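Local coordinates for protein putative 3-hydroxybutyryl-CoA dehydratase (PDB 3HIN) that probably acts as a lyase of the enoyl-CoA hydratase/isomerase family, perhaps interconverting enoyl-CoA and 3-hydroxyacyl-CoA thioesters, at residues A128-A140 with F187-A201. Numbering follows the deposited sequence.
Sequences AHIRVAEASAYYA and FSQYLIENGSAYDKA
Tyr139 and Phe187 form an offset stack, with ring centroids 4.5 Å apart and planes inclined by 21°. Followed outward, Tyr139 CB lies beside Phe187 CE1, CG and CD1 sit against Phe187 CD1 (CG at 3.6 Å), CD2 meets Phe187 CD1 and CG, and CE1, CE2 and CZ lie round Phe187 CB, whose CH-pi contact falls 18° off the ring normal. The two side chains therefore run past each other in opposite directions. At the tip, Tyr139 OH is 2.8 Å from a water that donates to Ser188 OG. A leucine in place of Tyr139 would probably cost Phe187 its offset stack with this ring, though Tyr177 also meets it, and leave that water without the phenol oxygen.

The backbones pair as parallel strands: Ala133 N bonds to Tyr190 O at 3.0 Å, and Ile192 N to Ala133 O at 2.7 Å. Ser188 OG also donates to Tyr190 O, from the face of the carbonyl plane opposite Ala133 N. This pairing adds 190-192 as an edge strand, within this chain, of the main sheet of the crotonase fold, beside 130-134, which is itself bonded to 109-113.

Before the strands pair, the Gln189 carboxamide substitutes for backbone. With the chain bent at chi2, NE2 donates a hydrogen bond to His129 O in the plane of both groups, while OE1 accepts one from Arg131 N at 2.8 Å, nearly straight at 166°. Arg131 lays its guanidinium almost parallel to that amide; NE makes a weak bond to Phe187 O, and NH2 bonds to Ala128 O and Ala125 O.

Beyond the strands, Glu134 OE2 accepts from Ala197 N at 2.7 Å through its anti lone pair, in the first turn of helix 197-208, whose N-cap is Ser196. Val132 CG1 packs 3.6 Å from Lys200 CG.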
# COMPACT_ATOMS: atom_id res chain seq x y z
N ALA A 128 -14.79 -15.42 1.09
CA ALA A 128 -15.00 -16.85 0.82
C ALA A 128 -14.19 -17.22 -0.42
O ALA A 128 -13.85 -16.35 -1.22
CB ALA A 128 -16.42 -17.12 0.56
N HIS A 129 -13.88 -18.50 -0.56
CA HIS A 129 -13.12 -18.98 -1.71
C HIS A 129 -13.94 -19.23 -2.92
O HIS A 129 -13.47 -19.02 -4.02
CB HIS A 129 -12.38 -20.27 -1.34
CG HIS A 129 -11.55 -20.09 -0.13
ND1 HIS A 129 -11.80 -20.76 1.04
CD2 HIS A 129 -10.57 -19.21 0.13
CE1 HIS A 129 -10.96 -20.33 1.97
NE2 HIS A 129 -10.20 -19.39 1.44
N ILE A 130 -15.15 -19.75 -2.72
CA ILE A 130 -16.13 -20.01 -3.80
C ILE A 130 -17.48 -19.40 -3.38
O ILE A 130 -17.87 -19.48 -2.23
CB ILE A 130 -16.30 -21.49 -3.98
CG1 ILE A 130 -14.96 -22.14 -4.40
CG2 ILE A 130 -17.49 -21.92 -4.94
CD1 ILE A 130 -15.02 -23.66 -4.33
N ARG A 131 -18.19 -18.84 -4.33
CA ARG A 131 -19.51 -18.29 -4.06
C ARG A 131 -20.41 -19.01 -5.04
O ARG A 131 -20.00 -19.25 -6.22
CB ARG A 131 -19.51 -16.75 -4.30
CG ARG A 131 -18.84 -15.88 -3.22
CD ARG A 131 -18.29 -14.52 -3.77
NE ARG A 131 -17.22 -14.83 -4.73
CZ ARG A 131 -16.00 -15.27 -4.37
NH1 ARG A 131 -15.10 -15.64 -5.32
NH2 ARG A 131 -15.65 -15.36 -3.07
N VAL A 132 -21.62 -19.38 -4.58
CA VAL A 132 -22.67 -19.92 -5.41
C VAL A 132 -23.84 -18.96 -5.22
O VAL A 132 -24.23 -18.66 -4.06
CB VAL A 132 -23.12 -21.33 -4.97
CG1 VAL A 132 -24.05 -21.88 -6.01
CG2 VAL A 132 -21.95 -22.25 -4.83
N ALA A 133 -24.34 -18.46 -6.35
CA ALA A 133 -25.42 -17.49 -6.34
C ALA A 133 -26.70 -18.09 -6.93
O ALA A 133 -26.68 -18.59 -8.07
CB ALA A 133 -25.01 -16.21 -7.07
N GLU A 134 -27.77 -18.09 -6.10
CA GLU A 134 -29.18 -18.25 -6.55
C GLU A 134 -29.67 -17.08 -7.41
O GLU A 134 -29.12 -15.98 -7.30
CB GLU A 134 -30.10 -18.23 -5.31
CG GLU A 134 -30.51 -19.53 -4.89
CD GLU A 134 -31.25 -19.54 -3.57
OE1 GLU A 134 -32.28 -18.85 -3.36
OE2 GLU A 134 -30.77 -20.34 -2.77
N ALA A 135 -30.76 -17.26 -8.19
CA ALA A 135 -31.21 -16.17 -9.05
C ALA A 135 -31.50 -14.85 -8.30
O ALA A 135 -31.34 -13.78 -8.87
CB ALA A 135 -32.43 -16.57 -9.83
N SER A 136 -31.94 -14.93 -7.03
CA SER A 136 -32.41 -13.73 -6.29
C SER A 136 -31.24 -12.88 -5.75
O SER A 136 -31.44 -11.74 -5.29
CB SER A 136 -33.29 -14.17 -5.12
OG SER A 136 -32.45 -14.91 -4.21
N ALA A 137 -30.01 -13.39 -5.82
CA ALA A 137 -28.87 -12.71 -5.16
C ALA A 137 -28.66 -11.43 -5.93
O ALA A 137 -28.80 -11.41 -7.18
CB ALA A 137 -27.62 -13.61 -5.18
N TYR A 138 -28.37 -10.35 -5.22
CA TYR A 138 -28.04 -9.09 -5.91
C TYR A 138 -26.98 -8.36 -5.11
O TYR A 138 -26.92 -8.50 -3.89
CB TYR A 138 -29.28 -8.21 -6.14
CG TYR A 138 -30.02 -7.81 -4.88
CD1 TYR A 138 -29.73 -6.62 -4.26
CD2 TYR A 138 -31.01 -8.62 -4.32
CE1 TYR A 138 -30.40 -6.23 -3.11
CE2 TYR A 138 -31.73 -8.23 -3.16
CZ TYR A 138 -31.39 -7.02 -2.57
OH TYR A 138 -32.02 -6.58 -1.44
N TYR A 139 -26.14 -7.61 -5.82
CA TYR A 139 -24.87 -7.09 -5.30
C TYR A 139 -24.84 -5.58 -5.39
O TYR A 139 -25.33 -4.98 -6.40
CB TYR A 139 -23.72 -7.58 -6.15
CG TYR A 139 -23.66 -9.07 -6.31
CD1 TYR A 139 -23.21 -9.88 -5.25
CD2 TYR A 139 -24.10 -9.68 -7.48
CE1 TYR A 139 -23.17 -11.24 -5.36
CE2 TYR A 139 -24.08 -11.10 -7.63
CZ TYR A 139 -23.58 -11.85 -6.56
OH TYR A 139 -23.53 -13.21 -6.63
N ALA A 140 -24.33 -4.96 -4.33
CA ALA A 140 -24.21 -3.53 -4.30
C ALA A 140 -23.29 -3.08 -3.20
O ALA A 140 -23.10 -3.79 -2.17
CB ALA A 140 -25.58 -2.87 -4.09
N PHE A 187 -18.59 -12.07 -9.73
CA PHE A 187 -19.02 -12.07 -8.37
C PHE A 187 -19.10 -13.48 -7.81
O PHE A 187 -18.87 -13.68 -6.61
CB PHE A 187 -20.37 -11.38 -8.21
CG PHE A 187 -20.31 -9.87 -8.42
CD1 PHE A 187 -20.25 -9.02 -7.34
CD2 PHE A 187 -20.28 -9.34 -9.70
CE1 PHE A 187 -20.23 -7.63 -7.50
CE2 PHE A 187 -20.28 -7.97 -9.88
CZ PHE A 187 -20.21 -7.11 -8.77
N SER A 188 -19.49 -14.45 -8.66
CA SER A 188 -19.59 -15.81 -8.21
C SER A 188 -19.05 -16.76 -9.25
O SER A 188 -19.14 -16.52 -10.46
CB SER A 188 -21.05 -16.19 -7.88
OG SER A 188 -21.89 -16.27 -9.07
N GLN A 189 -18.55 -17.89 -8.83
CA GLN A 189 -18.13 -18.85 -9.80
C GLN A 189 -19.29 -19.68 -10.24
O GLN A 189 -19.25 -20.28 -11.27
CB GLN A 189 -17.07 -19.75 -9.23
CG GLN A 189 -15.87 -19.05 -8.83
CD GLN A 189 -15.78 -18.89 -7.39
OE1 GLN A 189 -16.76 -18.63 -6.74
NE2 GLN A 189 -14.61 -19.06 -6.86
N TYR A 190 -20.34 -19.71 -9.45
CA TYR A 190 -21.50 -20.50 -9.87
C TYR A 190 -22.80 -19.68 -9.87
O TYR A 190 -23.02 -18.89 -8.99
CB TYR A 190 -21.71 -21.70 -8.94
CG TYR A 190 -20.59 -22.72 -8.95
CD1 TYR A 190 -20.65 -23.83 -9.81
CD2 TYR A 190 -19.47 -22.58 -8.12
CE1 TYR A 190 -19.62 -24.78 -9.84
CE2 TYR A 190 -18.43 -23.55 -8.15
CZ TYR A 190 -18.51 -24.61 -9.02
OH TYR A 190 -17.49 -25.53 -9.09
N LEU A 191 -23.72 -19.99 -10.79
CA LEU A 191 -25.07 -19.53 -10.65
C LEU A 191 -26.00 -20.74 -10.62
O LEU A 191 -25.90 -21.62 -11.47
CB LEU A 191 -25.44 -18.61 -11.83
CG LEU A 191 -26.90 -18.15 -12.02
CD1 LEU A 191 -27.33 -17.10 -10.97
CD2 LEU A 191 -26.92 -17.52 -13.40
N ILE A 192 -26.89 -20.77 -9.65
CA ILE A 192 -27.97 -21.73 -9.63
C ILE A 192 -29.26 -21.00 -9.98
O ILE A 192 -29.77 -20.21 -9.20
CB ILE A 192 -28.07 -22.43 -8.26
CG1 ILE A 192 -27.13 -23.63 -8.25
CG2 ILE A 192 -29.53 -22.91 -7.96
CD1 ILE A 192 -27.75 -24.93 -8.73
N GLU A 193 -29.76 -21.26 -11.19
CA GLU A 193 -30.97 -20.56 -11.68
C GLU A 193 -32.25 -21.10 -11.03
O GLU A 193 -33.21 -20.33 -10.77
CB GLU A 193 -31.08 -20.62 -13.23
CG GLU A 193 -30.11 -19.67 -13.95
CD GLU A 193 -29.34 -20.39 -15.07
OE1 GLU A 193 -29.98 -20.74 -16.09
OE2 GLU A 193 -28.11 -20.63 -14.92
N ASN A 194 -32.27 -22.42 -10.78
CA ASN A 194 -33.40 -23.05 -10.11
C ASN A 194 -33.00 -23.93 -8.93
O ASN A 194 -32.10 -24.78 -9.04
CB ASN A 194 -34.28 -23.83 -11.11
CG ASN A 194 -35.13 -22.90 -12.00
OD1 ASN A 194 -36.34 -22.70 -11.76
ND2 ASN A 194 -34.49 -22.32 -13.03
N GLY A 195 -33.70 -23.75 -7.81
CA GLY A 195 -33.31 -24.38 -6.58
C GLY A 195 -32.21 -23.55 -5.92
O GLY A 195 -32.02 -22.33 -6.19
N SER A 196 -31.49 -24.22 -5.04
CA SER A 196 -31.01 -23.52 -3.91
C SER A 196 -29.46 -23.46 -3.82
O SER A 196 -28.74 -24.45 -4.04
CB SER A 196 -31.74 -24.02 -2.65
OG SER A 196 -30.88 -24.75 -1.80
N ALA A 197 -28.97 -22.24 -3.57
CA ALA A 197 -27.55 -22.05 -3.47
C ALA A 197 -27.01 -22.92 -2.31
O ALA A 197 -25.95 -23.52 -2.42
CB ALA A 197 -27.21 -20.53 -3.29
N TYR A 198 -27.80 -23.05 -1.24
CA TYR A 198 -27.38 -23.88 -0.09
C TYR A 198 -27.10 -25.31 -0.52
O TYR A 198 -26.05 -25.89 -0.19
CB TYR A 198 -28.46 -23.89 1.01
CG TYR A 198 -28.14 -24.84 2.13
CD1 TYR A 198 -27.26 -24.48 3.18
CD2 TYR A 198 -28.68 -26.13 2.12
CE1 TYR A 198 -26.95 -25.40 4.21
CE2 TYR A 198 -28.41 -27.03 3.12
CZ TYR A 198 -27.54 -26.69 4.16
OH TYR A 198 -27.28 -27.65 5.13
N ASP A 199 -28.06 -25.87 -1.24
CA ASP A 199 -27.96 -27.24 -1.74
C ASP A 199 -26.71 -27.36 -2.60
O ASP A 199 -25.89 -28.24 -2.38
CB ASP A 199 -29.23 -27.57 -2.53
CG ASP A 199 -30.41 -27.98 -1.61
OD1 ASP A 199 -30.22 -28.27 -0.40
OD2 ASP A 199 -31.56 -28.05 -2.12
N LYS A 200 -26.53 -26.44 -3.54
CA LYS A 200 -25.33 -26.49 -4.39
C LYS A 200 -24.06 -26.36 -3.52
O LYS A 200 -23.09 -27.12 -3.67
CB LYS A 200 -25.36 -25.43 -5.50
CG LYS A 200 -24.09 -25.46 -6.37
CD LYS A 200 -24.04 -26.79 -7.20
CE LYS A 200 -23.05 -26.72 -8.36
NZ LYS A 200 -22.97 -28.00 -9.12
N ALA A 201 -24.08 -25.41 -2.59
CA ALA A 201 -22.88 -25.10 -1.83
C ALA A 201 -22.53 -26.32 -1.04
O ALA A 201 -21.34 -26.61 -0.87
CB ALA A 201 -23.11 -23.90 -0.89
O HOH W 1 -23.45 -14.08 -9.34